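Local coordinates for internalin (Listeria monocytogenes serotype 4b, PDB 4FMZ), which is a leucine-rich repeat protein of the internalin family that probably takes part in adhesion to and invasion of host cells, at residues L139-N144 with V162-V167. Residues are numbered along the deposited sequence; the frame is centred on the assembly and turned at random.
Sequences LGANHN and VTESKV
The His143 ring and the Glu164 side chain run alongside each other, joined through the glutamate's backbone rather than its carboxylate. His143 ND1 donates to Glu164 O at 2.8 Å, almost straight (169°), with the acceptor in the imidazole plane and the donor in the carbonyl plane; this restrains the ring's rotation and is consistent with a proton on ND1. A chi1 of -57° sets the ring beside its own backbone N, from where ND1 can meet that carbonyl. Ala141 O sits over the centre of one ring face, 3.8 Å above it. The Glu164 carboxylate, turned 46° from the ring, brings OE1 to 3.4 Å from His143 CE1, while its other oxygen approaches the methyl of Ala141. Glu164 O also receives a CA-H...O contact from His143, and a water held by His143 O adds a weak bond. Within the type II turn 139-142, Ala141 N donates to Thr163 O at 2.9 Å and weakly to Thr163 OG1, which presses against Gly140 CA. The extended Lys166 chain runs beside Asn144, its CG 3.6 Å from His143 O. Inside, Leu139 CB meets Val162 CG2, and Asn142 O rests on Ser165 CB. The Asn142 side chain leaves the backbone away from 162-167; its ND2 bonds across the turn to Leu139 O (3.0 Å), from above the carbonyl plane, and reaches Leu117 O, while OD1 accepts from Ile122 N. Asn142 holds the asparagine position of the LxxLxLxxN leucine-rich repeat motif; Ser165, OG bonded to Asn187 OD1, takes it one coil on, in the loops following parallel strands 136-138 and 159-161.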
loop_
_atom_site.group_PDB
_atom_site.type_symbol
_atom_site.label_atom_id
_atom_site.label_comp_id
_atom_site.label_asym_id
_atom_site.label_seq_id
_atom_site.Cartn_x
_atom_site.Cartn_y
_atom_site.Cartn_z
ATOM N N LEU A 139 -0.470 6.748 4.167
ATOM C CA LEU A 139 0.545 7.391 5.019
ATOM C C LEU A 139 1.969 6.894 4.658
ATOM O O LEU A 139 2.926 7.084 5.427
ATOM C CB LEU A 139 0.246 7.126 6.509
ATOM C CG LEU A 139 -1.044 7.768 7.065
ATOM C CD1 LEU A 139 -1.273 7.342 8.508
ATOM C CD2 LEU A 139 -1.002 9.282 6.966
ATOM N N GLY A 140 2.083 6.293 3.479
ATOM C CA GLY A 140 3.328 5.732 2.977
ATOM C C GLY A 140 4.499 6.693 2.935
ATOM O O GLY A 140 4.336 7.849 2.562
ATOM N N ALA A 141 5.687 6.211 3.321
ATOM C CA ALA A 141 6.966 6.936 3.293
ATOM C C ALA A 141 6.981 8.252 4.130
ATOM O O ALA A 141 7.636 9.230 3.763
ATOM C CB ALA A 141 7.405 7.207 1.860
ATOM N N ASN A 142 6.290 8.242 5.271
ATOM C CA ASN A 142 6.392 9.288 6.282
ATOM C C ASN A 142 7.375 8.650 7.251
ATOM O O ASN A 142 6.972 7.924 8.156
ATOM C CB ASN A 142 5.024 9.644 6.883
ATOM C CG ASN A 142 4.246 10.588 6.009
ATOM O OD1 ASN A 142 4.442 11.805 6.053
ATOM N ND2 ASN A 142 3.387 10.053 5.153
ATOM N N HIS A 143 8.675 8.785 6.939
ATOM C CA HIS A 143 9.788 8.100 7.606
ATOM C C HIS A 143 9.852 8.247 9.126
ATOM O O HIS A 143 10.368 7.345 9.781
ATOM C CB HIS A 143 11.127 8.532 6.994
ATOM C CG HIS A 143 11.203 8.298 5.512
ATOM N ND1 HIS A 143 10.801 7.095 4.942
ATOM C CD2 HIS A 143 11.613 9.131 4.527
ATOM C CE1 HIS A 143 10.984 7.237 3.639
ATOM N NE2 HIS A 143 11.478 8.441 3.342
ATOM N N ASN A 144 9.306 9.331 9.682
ATOM C CA ASN A 144 9.374 9.596 11.117
ATOM C C ASN A 144 8.067 9.295 11.869
ATOM O O ASN A 144 7.998 9.533 13.079
ATOM C CB ASN A 144 9.825 11.030 11.353
ATOM C CG ASN A 144 11.218 11.274 10.826
ATOM O OD1 ASN A 144 12.183 10.601 11.207
ATOM N ND2 ASN A 144 11.348 12.207 9.903
ATOM N N VAL A 162 0.887 2.178 5.281
ATOM C CA VAL A 162 1.821 2.792 6.235
ATOM C C VAL A 162 3.156 2.115 5.943
ATOM O O VAL A 162 3.300 0.931 6.223
ATOM C CB VAL A 162 1.413 2.709 7.736
ATOM C CG1 VAL A 162 2.440 3.428 8.613
ATOM C CG2 VAL A 162 0.011 3.270 7.985
ATOM N N THR A 163 4.086 2.817 5.294
ATOM C CA THR A 163 5.364 2.204 4.908
ATOM C C THR A 163 6.573 3.061 5.229
ATOM O O THR A 163 6.442 4.275 5.388
ATOM C CB THR A 163 5.387 1.914 3.384
ATOM O OG1 THR A 163 5.270 3.150 2.676
ATOM C CG2 THR A 163 4.297 0.928 2.932
ATOM N N GLU A 164 7.773 2.426 5.245
ATOM C CA GLU A 164 9.092 3.064 5.405
ATOM C C GLU A 164 9.165 3.989 6.625
ATOM O O GLU A 164 9.810 5.044 6.567
ATOM C CB GLU A 164 9.436 3.861 4.137
ATOM C CG GLU A 164 9.541 3.009 2.889
ATOM C CD GLU A 164 9.827 3.838 1.655
ATOM O OE1 GLU A 164 10.867 4.534 1.623
ATOM O OE2 GLU A 164 8.997 3.803 0.724
ATOM N N SER A 165 8.493 3.607 7.708
ATOM C CA SER A 165 8.390 4.441 8.900
ATOM C C SER A 165 9.003 3.786 10.143
ATOM O O SER A 165 9.602 2.714 10.064
ATOM C CB SER A 165 6.920 4.762 9.165
ATOM O OG SER A 165 6.253 3.609 9.650
ATOM N N LYS A 166 8.828 4.445 11.297
ATOM C CA LYS A 166 9.319 3.969 12.587
ATOM C C LYS A 166 8.204 3.192 13.329
ATOM O O LYS A 166 8.349 2.899 14.519
ATOM C CB LYS A 166 9.849 5.155 13.418
ATOM C CG LYS A 166 11.142 5.727 12.851
ATOM C CD LYS A 166 11.716 6.847 13.694
ATOM C CE LYS A 166 12.902 7.469 12.989
ATOM N NZ LYS A 166 13.624 8.442 13.850
ATOM N N VAL A 167 7.117 2.809 12.600
ATOM C CA VAL A 167 5.975 2.067 13.156
ATOM C C VAL A 167 6.405 0.662 13.606
ATOM O O VAL A 167 6.878 -0.153 12.812
ATOM C CB VAL A 167 4.735 2.010 12.209
ATOM C CG1 VAL A 167 3.727 0.931 12.644
ATOM C CG2 VAL A 167 4.051 3.374 12.135
HETATM O O HOH W 1 12.274 5.412 8.912
#